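Local coordinates for surface layer protein (PDB 4UJ7) that probably builds the self-assembling, calcium-binding surface layer that coats the bacterial cell, with this fragment covering domains 5 and 6 of the protein, at residues S64-G69 with E74-V79; K139-D144 with V150-N155; V157-E162 with T182-T187. One frame throughout, in Å; residues are numbered along the deposited sequence. Where two conformers were deposited one is given.

Contact 1: S64-G69 with E74-V79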
loop_
_atom_site.group_PDB
_atom_site.type_symbol
_atom_site.label_atom_id
_atom_site.label_comp_id
_atom_site.label_asym_id
_atom_site.label_seq_id
_atom_site.Cartn_x
_atom_site.Cartn_y
_atom_site.Cartn_z
ATOM N N SER A 64 -8.138 10.374 -3.393
ATOM C CA SER A 64 -7.071 11.282 -3.022
ATOM C C SER A 64 -5.739 10.662 -3.412
ATOM O O SER A 64 -5.681 9.480 -3.767
ATOM C CB SER A 64 -7.111 11.576 -1.523
ATOM O OG SER A 64 -6.916 10.382 -0.780
ATOM N N VAL A 65 -4.684 11.464 -3.400
ATOM C CA VAL A 65 -3.359 10.999 -3.817
ATOM C C VAL A 65 -2.288 11.471 -2.850
ATOM O O VAL A 65 -2.327 12.609 -2.338
ATOM C CB VAL A 65 -3.048 11.403 -5.289
ATOM C CG1 VAL A 65 -3.098 12.914 -5.506
ATOM C CG2 VAL A 65 -1.706 10.849 -5.754
ATOM N N SER A 66 -1.302 10.606 -2.607
ATOM C CA SER A 66 -0.236 10.931 -1.649
ATOM C C SER A 66 0.636 12.110 -2.090
ATOM O O SER A 66 0.731 12.427 -3.297
ATOM C CB SER A 66 0.614 9.672 -1.364
ATOM O OG SER A 66 1.381 9.280 -2.506
ATOM N N ASN A 67 1.269 12.754 -1.106
ATOM C CA ASN A 67 2.088 13.950 -1.325
ATOM C C ASN A 67 1.366 15.029 -2.123
ATOM O O ASN A 67 1.982 15.803 -2.850
ATOM C CB ASN A 67 3.486 13.652 -1.912
ATOM C CG ASN A 67 4.520 14.680 -1.463
ATOM O OD1 ASN A 67 4.731 14.828 -0.251
ATOM N ND2 ASN A 67 5.156 15.410 -2.409
ATOM N N SER A 68 0.042 15.038 -2.013
ATOM C CA SER A 68 -0.798 15.944 -2.822
ATOM C C SER A 68 -0.415 15.942 -4.297
ATOM O O SER A 68 -0.527 16.953 -4.997
ATOM C CB SER A 68 -0.766 17.353 -2.241
ATOM O OG SER A 68 -1.284 17.282 -0.918
ATOM N N GLY A 69 0.044 14.794 -4.779
ATOM C CA GLY A 69 0.323 14.612 -6.215
ATOM C C GLY A 69 1.476 15.416 -6.802
ATOM O O GLY A 69 1.513 15.647 -8.015
ATOM N N GLU A 74 6.502 8.316 -7.991
ATOM C CA GLU A 74 5.620 7.271 -7.454
ATOM C C GLU A 74 4.630 7.907 -6.477
ATOM O O GLU A 74 5.028 8.735 -5.642
ATOM C CB GLU A 74 6.445 6.244 -6.667
ATOM C CG GLU A 74 7.350 5.353 -7.516
ATOM C CD GLU A 74 8.388 4.583 -6.712
ATOM O OE1 GLU A 74 9.239 5.215 -6.038
ATOM O OE2 GLU A 74 8.376 3.336 -6.782
ATOM N N TYR A 75 3.361 7.499 -6.574
ATOM C CA TYR A 75 2.298 7.979 -5.683
ATOM C C TYR A 75 1.365 6.845 -5.299
ATOM O O TYR A 75 1.179 5.874 -6.056
ATOM C CB TYR A 75 1.440 9.030 -6.391
ATOM C CG TYR A 75 2.196 10.264 -6.820
ATOM C CD1 TYR A 75 2.417 11.324 -5.930
ATOM C CD2 TYR A 75 2.681 10.385 -8.143
ATOM C CE1 TYR A 75 3.126 12.452 -6.328
ATOM C CE2 TYR A 75 3.404 11.512 -8.541
ATOM C CZ TYR A 75 3.596 12.551 -7.635
ATOM O OH TYR A 75 4.289 13.659 -8.031
ATOM N N THR A 76 0.740 6.974 -4.132
ATOM C CA THR A 76 -0.328 6.085 -3.717
ATOM C C THR A 76 -1.666 6.779 -3.866
ATOM O O THR A 76 -1.828 7.912 -3.380
ATOM C CB THR A 76 -0.134 5.631 -2.266
ATOM O OG1 THR A 76 1.045 4.824 -2.206
ATOM C CG2 THR A 76 -1.313 4.794 -1.804
ATOM N N VAL A 77 -2.588 6.139 -4.559
ATOM C CA VAL A 77 -3.957 6.656 -4.740
ATOM C C VAL A 77 -4.873 5.912 -3.778
ATOM O O VAL A 77 -4.830 4.675 -3.675
ATOM C CB VAL A 77 -4.442 6.473 -6.198
ATOM C CG1 VAL A 77 -5.900 6.891 -6.341
ATOM C CG2 VAL A 77 -3.546 7.225 -7.169
ATOM N N THR A 78 -5.710 6.660 -3.057
ATOM C CA THR A 78 -6.698 6.076 -2.134
ATOM C C THR A 78 -8.101 6.300 -2.653
ATOM O O THR A 78 -8.459 7.426 -3.001
ATOM C CB THR A 78 -6.565 6.694 -0.726
ATOM O OG1 THR A 78 -5.284 6.344 -0.207
ATOM C CG2 THR A 78 -7.659 6.168 0.215
ATOM N N VAL A 79 -8.896 5.231 -2.718
ATOM C CA VAL A 79 -10.283 5.297 -3.162
ATOM C C VAL A 79 -11.216 4.956 -1.997
ATOM O O VAL A 79 -11.059 3.929 -1.339
ATOM C CB VAL A 79 -10.547 4.347 -4.375
ATOM C CG1 VAL A 79 -12.019 4.363 -4.793
ATOM C CG2 VAL A 79 -9.612 4.663 -5.547
#
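Ser-66 O meets the Tyr-75 ring at its edge, near the ring plane, 3.3 Å from Tyr-75 CD1. Val-65 CG2 and the backbone of Gly-69 approach the ring obliquely, the glycine with its C 3.4 Å from Tyr-75 CE1. Tyr-75 CG stands anti to its own carbonyl carbon (chi1 -61°), which swings the ring toward the turn that follows Val-65. The phenol oxygen finds its hydrogen bonds beyond the two segments, with Gly-49 O and Gln-72 N, and these fix the far end of the ring. Nearer the backbone, Val-65 CG2 rests 3.7 Å from Tyr-75 CB and more loosely against Val-77 CG2, on the face that looks toward Val-53 of the other sheet.

The strands are tied first by the Ser-64 and Thr-78 pair, with N-H to O bonds in both directions. Ser-66 N then donates to Thr-76 O at 2.9 Å. The reply does not come from a carbonyl: Thr-76 N gives a nearly straight bond (171°) to Ser-66 OG, 2.9 Å away. With OG tucked between N and C (chi1 69°), the hydroxyl turns back to the strand, while Ser-66 O accepts from Gly-69 N and closes a tight turn whose Asn-67 and Ser-68 have positive phi. Ser-66 thus serves the strand with its side chain and the turn with its carbonyl.

This is the end of the pairing in an antiparallel hairpin, at which outermost strand 61-65 turns off from its neighbour 74-81 in a bacterial immunoglobulin-like (BIG2) domain.

Contact 2: K139-D144 with V150-N155; sequences KVYAVD and VGDITN
A classic beta bulge sets Val-150 and Gly-151 together against Ala-142 in the hairpin of strands 135-144 and 149-152. Ala-142 O takes the N-H of Val-150 at 2.9 Å and, weakly, that of Gly-151, while Ala-142 N donates to Gly-151 O at 2.8 Å. That same Gly-151 O lies in plane at the edge of the Tyr-141 ring.

Past Gly-151 side chains join in. Asp-152 holds its carboxylate anti to its backbone N (chi1 178°) and uses the two oxygens differently. Asp-152 OD1 folds back on its own segment, meeting Thr-154 N almost end-on to the C-O bond, an Asx turn, and accepting from Thr-154 OG1 at 2.6 Å on the syn side. Asp-152 OD2 offers its syn lone pair to Lys-139 NZ, a 2.7 Å salt bridge. The lysine crosses the aspartate at about a right angle and bends only at its last torsion; Asp-181 and Thr-182 O also bind its ammonium group, and two carboxylates and a carbonyl would balance this buried charge.

Thr-154 OG1, with its proton spent on Asp-152, stands in for a carbonyl as acceptor for Val-140 N at 2.9 Å, nearly straight at 165°. One backbone bond continues the pairing, from Ile-153 N to Val-140 O, and on the side away from the salt bridge Val-140 CG1 rests on Ile-153 CG1 at 3.8 Å.

A bulged hairpin running into an Asx turn marks where the chain quits one sheet of this BIG2 immunoglobulin-like sandwich for strand 158-160 of the other.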
loop_
_atom_site.group_PDB
_atom_site.type_symbol
_atom_site.label_atom_id
_atom_site.label_comp_id
_atom_site.label_asym_id
_atom_site.label_seq_id
_atom_site.Cartn_x
_atom_site.Cartn_y
_atom_site.Cartn_z
ATOM N N LYS A 139 -0.820 -3.148 6.100
ATOM C CA LYS A 139 -2.223 -3.298 6.474
ATOM C C LYS A 139 -2.653 -4.737 6.189
ATOM O O LYS A 139 -2.034 -5.435 5.383
ATOM C CB LYS A 139 -3.119 -2.303 5.722
ATOM C CG LYS A 139 -3.176 -0.924 6.374
ATOM C CD LYS A 139 -4.063 0.000 5.542
ATOM C CE LYS A 139 -4.281 1.324 6.254
ATOM N NZ LYS A 139 -5.103 1.130 7.467
ATOM N N VAL A 140 -3.691 -5.176 6.887
ATOM C CA VAL A 140 -4.289 -6.476 6.608
ATOM C C VAL A 140 -5.768 -6.270 6.282
ATOM O O VAL A 140 -6.498 -5.693 7.082
ATOM C CB VAL A 140 -4.111 -7.475 7.775
ATOM C CG1 VAL A 140 -4.668 -8.845 7.395
ATOM C CG2 VAL A 140 -2.633 -7.627 8.140
ATOM N N TYR A 141 -6.177 -6.711 5.087
ATOM C CA TYR A 141 -7.573 -6.603 4.639
ATOM C C TYR A 141 -8.317 -7.921 4.666
ATOM O O TYR A 141 -7.753 -8.981 4.371
ATOM C CB TYR A 141 -7.641 -6.063 3.210
ATOM C CG TYR A 141 -7.046 -4.688 3.034
ATOM C CD1 TYR A 141 -7.710 -3.562 3.498
ATOM C CD2 TYR A 141 -5.812 -4.526 2.420
ATOM C CE1 TYR A 141 -7.164 -2.296 3.347
ATOM C CE2 TYR A 141 -5.256 -3.273 2.265
ATOM C CZ TYR A 141 -5.937 -2.169 2.729
ATOM O OH TYR A 141 -5.392 -0.923 2.552
ATOM N N ALA A 142 -9.602 -7.831 4.996
ATOM C CA ALA A 142 -10.543 -8.919 4.750
ATOM C C ALA A 142 -11.183 -8.761 3.352
ATOM O O ALA A 142 -11.592 -7.660 2.959
ATOM C CB ALA A 142 -11.594 -8.962 5.840
ATOM N N VAL A 143 -11.276 -9.869 2.620
ATOM C CA VAL A 143 -11.680 -9.866 1.215
ATOM C C VAL A 143 -12.800 -10.887 0.995
ATOM O O VAL A 143 -12.670 -12.028 1.427
ATOM C CB VAL A 143 -10.454 -10.196 0.322
ATOM C CG1 VAL A 143 -10.830 -10.249 -1.146
ATOM C CG2 VAL A 143 -9.355 -9.163 0.541
ATOM N N ASP A 144 -13.883 -10.486 0.323
ATOM C CA ASP A 144 -14.968 -11.444 0.056
ATOM C C ASP A 144 -14.634 -12.358 -1.124
ATOM O O ASP A 144 -13.573 -12.232 -1.737
ATOM C CB ASP A 144 -16.336 -10.747 -0.080
ATOM C CG ASP A 144 -16.492 -9.963 -1.378
ATOM O OD1 ASP A 144 -15.731 -10.161 -2.354
ATOM O OD2 ASP A 144 -17.403 -9.119 -1.428
ATOM N N VAL A 150 -13.668 -5.910 2.079
ATOM C CA VAL A 150 -14.836 -5.741 2.950
ATOM C C VAL A 150 -14.475 -5.277 4.363
ATOM O O VAL A 150 -15.345 -4.889 5.123
ATOM C CB VAL A 150 -15.750 -6.999 2.979
ATOM C CG1 VAL A 150 -16.340 -7.249 1.598
ATOM C CG2 VAL A 150 -14.984 -8.217 3.488
ATOM N N GLY A 151 -13.192 -5.290 4.718
ATOM C CA GLY A 151 -12.791 -4.747 6.019
ATOM C C GLY A 151 -11.293 -4.543 6.100
ATOM O O GLY A 151 -10.534 -5.252 5.443
ATOM N N ASP A 152 -10.877 -3.551 6.888
ATOM C CA ASP A 152 -9.480 -3.366 7.249
ATOM C C ASP A 152 -9.323 -3.870 8.682
ATOM O O ASP A 152 -9.817 -3.257 9.624
ATOM C CB ASP A 152 -9.102 -1.881 7.108
ATOM C CG ASP A 152 -7.664 -1.587 7.501
ATOM O OD1 ASP A 152 -7.059 -2.395 8.218
ATOM O OD2 ASP A 152 -7.155 -0.517 7.115
ATOM N N ILE A 153 -8.647 -5.009 8.834
ATOM C CA ILE A 153 -8.548 -5.707 10.106
ATOM C C ILE A 153 -7.176 -5.551 10.749
ATOM O O ILE A 153 -6.814 -6.304 11.660
ATOM C CB ILE A 153 -8.931 -7.223 9.996
ATOM C CG1 ILE A 153 -7.981 -8.010 9.079
ATOM C CG2 ILE A 153 -10.394 -7.378 9.558
ATOM C CD1 ILE A 153 -8.087 -9.518 9.250
ATOM N N THR A 154 -6.428 -4.543 10.309
ATOM C CA THR A 154 -5.068 -4.306 10.825
ATOM C C THR A 154 -5.007 -4.199 12.338
ATOM O O THR A 154 -4.059 -4.691 12.950
ATOM C CB THR A 154 -4.427 -3.055 10.183
ATOM O OG1 THR A 154 -4.589 -3.129 8.764
ATOM C CG2 THR A 154 -2.932 -2.992 10.490
ATOM N N ASN A 155 -6.009 -3.560 12.938
ATOM C CA ASN A 155 -6.043 -3.409 14.381
ATOM C C ASN A 155 -6.360 -4.710 15.132
ATOM O O ASN A 155 -6.061 -4.832 16.320
ATOM C CB ASN A 155 -7.029 -2.318 14.779
ATOM C CG ASN A 155 -6.813 -1.836 16.204
ATOM O OD1 ASN A 155 -5.677 -1.714 16.673
ATOM N ND2 ASN A 155 -7.903 -1.581 16.903
#

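Contact 3: V157-E162 with T182-T187; sequences VTITSE and TVYVIT. With CA (calcium ion), chain D.
Tyr-184 has an unusual chi1 of -124°, far from any staggered position, while Ile-159 starts with CG1 anti to its carbonyl carbon and runs on extended to CD1; together these lay the aromatic ring flat against the isoleucine. Ile-159 CB sits over the centre of one face, 3.8 Å from the centroid of the Tyr-184 ring and only 12° off the normal, a CH-pi contact. From there the side chain runs back along the ring in the direction opposite to the tyrosine, and Ile-159 CD1 presses closely on Tyr-184 CD2 at 3.4 Å.

The phenol end is used as well. Tyr-184 OH accepts from Ile-159 N at 3.1 Å in a nearly straight bond (164°), so one residue grips the ring through both its backbone and its side chain. Val-157 O lies in plane at the ring edge, 3.8 Å from Tyr-184 CE2, and Val-157 CG2 packs near the same carbon.

Three residues after Ile-159 the chain reaches a calcium ion: Glu-162 OE2 binds it at 2.3 Å alongside a water, and Asp-165, Asn-167, Val-169 O and Glu-197 complete the site.

Strand 158-160 is outermost in its sheet, bonded on one side to strand 195-203 through Lys-202 and Thr-200, while strand 181-188 lies between 135-144 and 171-178 in the facing sheet. Tyr-184 bridges the two sheets, with Lys-175 of strand 171-178 beside it and Leu-199 of strand 195-203 against Ile-159.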
loop_
_atom_site.group_PDB
_atom_site.type_symbol
_atom_site.label_atom_id
_atom_site.label_comp_id
_atom_site.label_asym_id
_atom_site.label_seq_id
_atom_site.Cartn_x
_atom_site.Cartn_y
_atom_site.Cartn_z
ATOM N N VAL A 157 -5.325 -7.860 14.228
ATOM C CA VAL A 157 -4.305 -8.885 14.056
ATOM C C VAL A 157 -3.128 -8.615 14.985
ATOM O O VAL A 157 -2.995 -7.519 15.538
ATOM C CB VAL A 157 -3.807 -8.998 12.585
ATOM C CG1 VAL A 157 -4.955 -9.265 11.618
ATOM C CG2 VAL A 157 -3.035 -7.754 12.146
ATOM N N THR A 158 -2.287 -9.630 15.167
ATOM C CA THR A 158 -0.999 -9.460 15.816
ATOM C C THR A 158 0.083 -9.880 14.813
ATOM O O THR A 158 -0.068 -10.893 14.125
ATOM C CB THR A 158 -0.931 -10.290 17.115
ATOM O OG1 THR A 158 -2.047 -9.940 17.939
ATOM C CG2 THR A 158 0.353 -10.023 17.883
ATOM N N ILE A 159 1.138 -9.068 14.690
ATOM C CA ILE A 159 2.245 -9.353 13.761
ATOM C C ILE A 159 3.544 -9.462 14.559
ATOM O O ILE A 159 3.899 -8.559 15.319
ATOM C CB ILE A 159 2.359 -8.278 12.649
ATOM C CG1 ILE A 159 1.047 -8.239 11.847
ATOM C CG2 ILE A 159 3.520 -8.582 11.702
ATOM C CD1 ILE A 159 1.039 -7.269 10.683
ATOM N N THR A 160 4.242 -10.583 14.378
ATOM C CA THR A 160 5.457 -10.880 15.134
ATOM C C THR A 160 6.564 -11.419 14.234
ATOM O O THR A 160 6.302 -11.972 13.163
ATOM C CB THR A 160 5.197 -11.948 16.221
ATOM O OG1 THR A 160 4.674 -13.138 15.620
ATOM C CG2 THR A 160 4.212 -11.426 17.281
ATOM N N SER A 161 7.801 -11.253 14.686
ATOM C CA SER A 161 8.947 -11.918 14.080
ATOM C C SER A 161 9.404 -13.029 15.016
ATOM O O SER A 161 8.893 -13.159 16.132
ATOM C CB SER A 161 10.080 -10.917 13.888
ATOM O OG SER A 161 10.475 -10.365 15.137
ATOM N N GLU A 162 10.409 -13.790 14.584
ATOM C CA GLU A 162 10.949 -14.866 15.418
ATOM C C GLU A 162 11.310 -14.376 16.832
ATOM O O GLU A 162 11.843 -13.275 17.009
ATOM C CB GLU A 162 12.160 -15.528 14.747
ATOM C CG GLU A 162 13.296 -14.561 14.430
ATOM C CD GLU A 162 14.488 -15.180 13.745
ATOM O OE1 GLU A 162 14.486 -16.426 13.534
ATOM O OE2 GLU A 162 15.424 -14.429 13.397
ATOM N N THR A 182 -5.567 2.113 11.451
ATOM C CA THR A 182 -4.386 1.452 12.013
ATOM C C THR A 182 -3.396 1.013 10.925
ATOM O O THR A 182 -3.791 0.391 9.933
ATOM C CB THR A 182 -4.815 0.228 12.859
ATOM O OG1 THR A 182 -5.649 0.674 13.936
ATOM C CG2 THR A 182 -3.608 -0.519 13.433
ATOM N N VAL A 183 -2.114 1.345 11.120
ATOM C CA VAL A 183 -1.026 0.823 10.271
ATOM C C VAL A 183 -0.068 0.041 11.172
ATOM O O VAL A 183 0.226 0.481 12.292
ATOM C CB VAL A 183 -0.279 1.973 9.552
ATOM C CG1 VAL A 183 0.863 1.452 8.708
ATOM C CG2 VAL A 183 -1.256 2.776 8.693
ATOM N N TYR A 184 0.417 -1.116 10.709
ATOM C CA TYR A 184 1.453 -1.818 11.468
ATOM C C TYR A 184 2.811 -1.328 10.950
ATOM O O TYR A 184 3.116 -1.468 9.758
ATOM C CB TYR A 184 1.318 -3.329 11.270
ATOM C CG TYR A 184 1.171 -4.132 12.550
ATOM C CD1 TYR A 184 2.223 -4.217 13.467
ATOM C CD2 TYR A 184 -0.020 -4.813 12.837
ATOM C CE1 TYR A 184 2.107 -4.949 14.638
ATOM C CE2 TYR A 184 -0.147 -5.563 14.008
ATOM C CZ TYR A 184 0.918 -5.629 14.906
ATOM O OH TYR A 184 0.812 -6.364 16.077
ATOM N N VAL A 185 3.601 -0.733 11.835
ATOM C CA VAL A 185 4.842 -0.067 11.448
ATOM C C VAL A 185 6.009 -0.922 11.905
ATOM O O VAL A 185 6.135 -1.252 13.093
ATOM C CB VAL A 185 4.913 1.352 12.034
ATOM C CG1 VAL A 185 6.218 2.035 11.637
ATOM C CG2 VAL A 185 3.720 2.177 11.565
ATOM N N ILE A 186 6.857 -1.271 10.942
ATOM C CA ILE A 186 8.021 -2.123 11.190
ATOM C C ILE A 186 9.281 -1.251 11.128
ATOM O O ILE A 186 9.485 -0.510 10.160
ATOM C CB ILE A 186 8.115 -3.246 10.116
ATOM C CG1 ILE A 186 6.740 -3.883 9.804
ATOM C CG2 ILE A 186 9.140 -4.292 10.554
ATOM C CD1 ILE A 186 6.033 -4.450 11.018
ATOM N N THR A 187 10.134 -1.340 12.146
ATOM C CA THR A 187 11.380 -0.556 12.173
ATOM C C THR A 187 12.556 -1.438 12.578
ATOM O O THR A 187 12.366 -2.507 13.165
ATOM C CB THR A 187 11.275 0.609 13.164
ATOM O OG1 THR A 187 10.869 0.101 14.440
ATOM C CG2 THR A 187 10.270 1.687 12.677
HETATM CA CA CA D . 15.814 -12.228 12.897
HETATM O O HOH W 1 15.008 -11.405 15.021
#

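Contact 1 belongs to the first immunoglobulin-like domain, contacts 2 and 3 to the second; its centre is about 20 Å from that of contact 2 and about 23 Å from that of contact 3, and it touches neither. Contacts 2 and 3, with centres about 14 Å apart, do meet: besides the bond from Lys-139 to Thr-182 O, Asn-155 CB packs 3.4 Å from Thr-182 OG1, and Thr-154 rests on strand 181-188. Only contact 3 holds a calcium ligand, Glu-162. None of the three reaches Asp-119, a ligand of another calcium ion, whose side chain is about 8 Å from that of Thr-76 and about 10 Å from those of Lys-139 and Tyr-184.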